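Local coordinates for protein carboxylase (Deinococcus radiodurans, PDB 5H80) that probably carries out the ATP-dependent carboxylation of biotin, as the biotin carboxylase domain of a single-chain bacterial carboxylase, at residues G366-E376 and A420-D431. Numbering follows the deposited sequence.
Sequences GQAVQARVNME and ALLAKVVVHRRD. With EDO (1,2-ethanediol), chain D.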
# COMPACT_ATOMS: atom_id res chain seq x y z
N GLY A 366 6.11 9.69 -9.25
CA GLY A 366 6.47 8.55 -8.44
C GLY A 366 6.87 7.35 -9.34
O GLY A 366 7.13 7.49 -10.53
N GLN A 367 7.00 6.22 -8.70
CA GLN A 367 7.73 5.11 -9.36
C GLN A 367 7.42 3.93 -8.53
O GLN A 367 7.28 4.02 -7.28
CB GLN A 367 9.21 5.37 -9.50
CG GLN A 367 9.91 5.85 -8.23
CD GLN A 367 11.41 6.03 -8.34
OE1 GLN A 367 12.07 5.44 -9.20
NE2 GLN A 367 11.95 6.85 -7.44
N ALA A 368 7.43 2.78 -9.18
CA ALA A 368 7.26 1.52 -8.38
C ALA A 368 7.99 0.35 -9.07
O ALA A 368 8.35 0.43 -10.31
CB ALA A 368 5.81 1.19 -8.20
N VAL A 369 8.33 -0.63 -8.30
CA VAL A 369 8.93 -1.86 -8.79
C VAL A 369 8.28 -3.09 -8.07
O VAL A 369 8.02 -3.08 -6.88
CB VAL A 369 10.44 -1.85 -8.61
CG1 VAL A 369 10.97 -1.81 -7.15
CG2 VAL A 369 11.12 -3.06 -9.12
N GLN A 370 8.17 -4.18 -8.82
CA GLN A 370 7.78 -5.46 -8.30
C GLN A 370 8.91 -6.44 -8.38
O GLN A 370 9.61 -6.48 -9.42
CB GLN A 370 6.58 -6.06 -9.10
CG GLN A 370 6.28 -7.58 -8.78
CD GLN A 370 4.96 -8.03 -9.32
OE1 GLN A 370 3.91 -7.84 -8.70
NE2 GLN A 370 4.96 -8.68 -10.47
N ALA A 371 9.15 -7.16 -7.33
CA ALA A 371 10.11 -8.27 -7.41
C ALA A 371 9.31 -9.61 -7.21
O ALA A 371 8.47 -9.72 -6.35
CB ALA A 371 11.19 -8.15 -6.43
N ARG A 372 9.58 -10.62 -8.07
CA ARG A 372 8.99 -11.94 -7.85
C ARG A 372 9.88 -12.81 -6.89
O ARG A 372 11.07 -13.19 -7.22
CB ARG A 372 8.90 -12.55 -9.23
CG ARG A 372 8.04 -11.72 -10.27
CD ARG A 372 7.61 -12.58 -11.52
NE ARG A 372 7.01 -11.77 -12.61
CZ ARG A 372 6.43 -12.29 -13.71
NH1 ARG A 372 6.23 -13.58 -13.81
NH2 ARG A 372 5.97 -11.51 -14.67
N VAL A 373 9.34 -13.11 -5.73
CA VAL A 373 9.94 -14.05 -4.76
C VAL A 373 9.63 -15.49 -5.08
O VAL A 373 8.42 -15.84 -5.09
CB VAL A 373 9.63 -13.65 -3.34
CG1 VAL A 373 10.37 -14.52 -2.36
CG2 VAL A 373 9.93 -12.15 -3.16
N ASN A 374 10.65 -16.23 -5.50
CA ASN A 374 10.47 -17.61 -5.96
C ASN A 374 11.15 -18.64 -5.00
O ASN A 374 12.13 -18.35 -4.36
CB ASN A 374 10.95 -17.87 -7.39
CG ASN A 374 10.37 -16.96 -8.47
OD1 ASN A 374 9.15 -16.71 -8.53
ND2 ASN A 374 11.22 -16.58 -9.42
N MET A 375 10.60 -19.84 -4.98
CA MET A 375 11.21 -21.02 -4.35
C MET A 375 12.17 -21.54 -5.39
O MET A 375 11.74 -22.02 -6.43
CB MET A 375 10.08 -22.00 -4.03
CG MET A 375 10.53 -23.19 -3.23
SD MET A 375 9.06 -24.06 -2.72
CE MET A 375 9.88 -25.55 -2.08
N GLU A 376 13.46 -21.37 -5.16
CA GLU A 376 14.55 -21.77 -6.08
C GLU A 376 15.84 -21.06 -5.69
O GLU A 376 16.42 -21.39 -4.67
CB GLU A 376 14.28 -21.45 -7.57
CG GLU A 376 14.26 -19.96 -7.94
CD GLU A 376 13.47 -19.64 -9.22
OE1 GLU A 376 13.61 -18.47 -9.72
OE2 GLU A 376 12.68 -20.52 -9.70
N ALA A 420 7.01 -21.55 -9.40
CA ALA A 420 7.85 -21.37 -8.21
C ALA A 420 7.49 -20.09 -7.46
O ALA A 420 8.05 -19.88 -6.39
CB ALA A 420 9.34 -21.32 -8.57
N LEU A 421 6.54 -19.33 -7.97
CA LEU A 421 6.20 -18.05 -7.29
C LEU A 421 5.64 -18.27 -5.92
O LEU A 421 4.61 -19.02 -5.73
CB LEU A 421 5.30 -17.29 -8.15
CG LEU A 421 5.00 -15.83 -7.69
CD1 LEU A 421 6.22 -14.95 -7.84
CD2 LEU A 421 3.85 -15.33 -8.55
N LEU A 422 6.23 -17.59 -4.96
CA LEU A 422 5.75 -17.59 -3.56
C LEU A 422 5.08 -16.27 -3.20
O LEU A 422 4.03 -16.28 -2.58
CB LEU A 422 6.91 -17.77 -2.60
CG LEU A 422 7.59 -19.19 -2.45
CD1 LEU A 422 8.82 -19.07 -1.55
CD2 LEU A 422 6.57 -20.25 -2.02
N ALA A 423 5.70 -15.14 -3.64
CA ALA A 423 5.05 -13.86 -3.39
C ALA A 423 5.53 -12.77 -4.33
O ALA A 423 6.69 -12.81 -4.77
CB ALA A 423 5.31 -13.43 -1.94
N LYS A 424 4.71 -11.77 -4.53
CA LYS A 424 5.14 -10.60 -5.29
C LYS A 424 5.26 -9.39 -4.34
O LYS A 424 4.32 -9.13 -3.70
CB LYS A 424 4.25 -10.29 -6.44
CG LYS A 424 3.93 -11.49 -7.37
CD LYS A 424 2.98 -11.14 -8.53
CE LYS A 424 1.57 -10.63 -8.15
NZ LYS A 424 0.56 -10.48 -9.24
N VAL A 425 6.41 -8.74 -4.32
CA VAL A 425 6.65 -7.60 -3.47
C VAL A 425 6.73 -6.37 -4.30
O VAL A 425 7.65 -6.25 -5.15
CB VAL A 425 7.94 -7.77 -2.68
CG1 VAL A 425 8.34 -6.51 -1.78
CG2 VAL A 425 7.86 -9.06 -1.84
N VAL A 426 5.84 -5.42 -4.01
CA VAL A 426 5.71 -4.21 -4.82
C VAL A 426 6.14 -3.08 -3.91
O VAL A 426 5.60 -2.97 -2.78
CB VAL A 426 4.34 -3.98 -5.39
CG1 VAL A 426 4.28 -2.78 -6.27
CG2 VAL A 426 3.87 -5.26 -6.18
N VAL A 427 7.07 -2.28 -4.39
CA VAL A 427 7.49 -1.15 -3.58
C VAL A 427 7.27 0.13 -4.35
O VAL A 427 7.45 0.18 -5.56
CB VAL A 427 8.88 -1.31 -3.13
CG1 VAL A 427 9.41 -0.06 -2.55
CG2 VAL A 427 9.01 -2.41 -2.10
N HIS A 428 6.81 1.18 -3.66
CA HIS A 428 6.33 2.42 -4.34
C HIS A 428 6.73 3.67 -3.58
O HIS A 428 6.83 3.63 -2.40
CB HIS A 428 4.86 2.39 -4.47
CG HIS A 428 4.24 3.65 -4.99
ND1 HIS A 428 3.33 4.38 -4.24
CD2 HIS A 428 4.30 4.26 -6.21
CE1 HIS A 428 2.85 5.38 -4.97
NE2 HIS A 428 3.46 5.35 -6.15
N ARG A 429 7.27 4.63 -4.31
CA ARG A 429 7.51 5.90 -3.73
C ARG A 429 7.12 7.02 -4.63
O ARG A 429 6.80 6.87 -5.85
CB ARG A 429 8.93 5.99 -3.35
CG ARG A 429 9.87 5.96 -4.49
CD ARG A 429 11.26 5.69 -3.91
NE ARG A 429 11.89 6.87 -3.29
CZ ARG A 429 12.63 6.88 -2.17
NH1 ARG A 429 12.78 5.81 -1.44
NH2 ARG A 429 13.23 8.00 -1.79
N ARG A 430 7.02 8.19 -4.04
CA ARG A 430 6.44 9.32 -4.79
C ARG A 430 7.42 10.35 -5.37
O ARG A 430 6.95 11.36 -5.89
CB ARG A 430 5.50 10.10 -3.90
CG ARG A 430 4.24 9.33 -3.54
CD ARG A 430 4.04 9.43 -2.05
NE ARG A 430 3.01 8.53 -1.51
CZ ARG A 430 1.91 8.05 -2.13
NH1 ARG A 430 1.11 7.25 -1.41
NH2 ARG A 430 1.51 8.42 -3.32
N ASP A 431 8.71 10.13 -5.24
CA ASP A 431 9.79 10.92 -5.92
C ASP A 431 10.21 10.18 -7.24
O ASP A 431 9.57 9.18 -7.61
CB ASP A 431 10.97 11.17 -4.96
CG ASP A 431 11.75 9.95 -4.67
OD1 ASP A 431 11.34 8.85 -5.09
OD2 ASP A 431 12.72 10.00 -3.90
C1 EDO D . 4.11 7.15 2.18
O1 EDO D . 4.12 7.59 0.81
C2 EDO D . 2.74 6.57 2.49
O2 EDO D . 1.94 6.20 1.37
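V369 and V427 face each other as a hydrogen-bonded pair of the antiparallel strands 367-374 and 421-429; V427 N reaches V369 O at 2.8 Å. The ladder runs from Q367–R429 to V373, where a classic beta bulge intervenes: V373 O takes both L422 N, at 2.8 Å, and A423 N, at 3.2 Å. M375 N to A420 O carries the pairing one step beyond.

At the other end the polar side chains take over. R429 grips D431 side-on in a salt bridge, NE to OD1 at 2.7 Å and NH2 to OD2 at 3.0 Å. Q367, its CG tucked between backbone N and carbonyl carbon (chi1 48°), runs beside R429 and brings NE2 to D431 OD1 at 3.1 Å, from the carboxylate face opposite to R429 NE; NE2 also bonds A433 O. With an alanine at D431, R429 would probably lose its carboxylate partner, keeping Q440 and A53 O of the second subunit, and the Q367 amide would be freer to turn.

V373 CG2 meets V425 CG2 at 3.9 Å, an apolar pair. The aliphatic chain of K424 packs across the Q370 amide, CD 3.4 Å from OE1, which T326 OG1 also bonds; K424 NZ goes on to V323 O and E42.

Both segments belong to the biotin carboxylase C-terminal domain family. They form inner strands of an antiparallel sheet, 264-270 beside 367-374 and 402-406 beside 421-429; helix 434-446 covers the face bearing V369, V425 and V427, and helix 325-332 packs against Q370, K424 and V426.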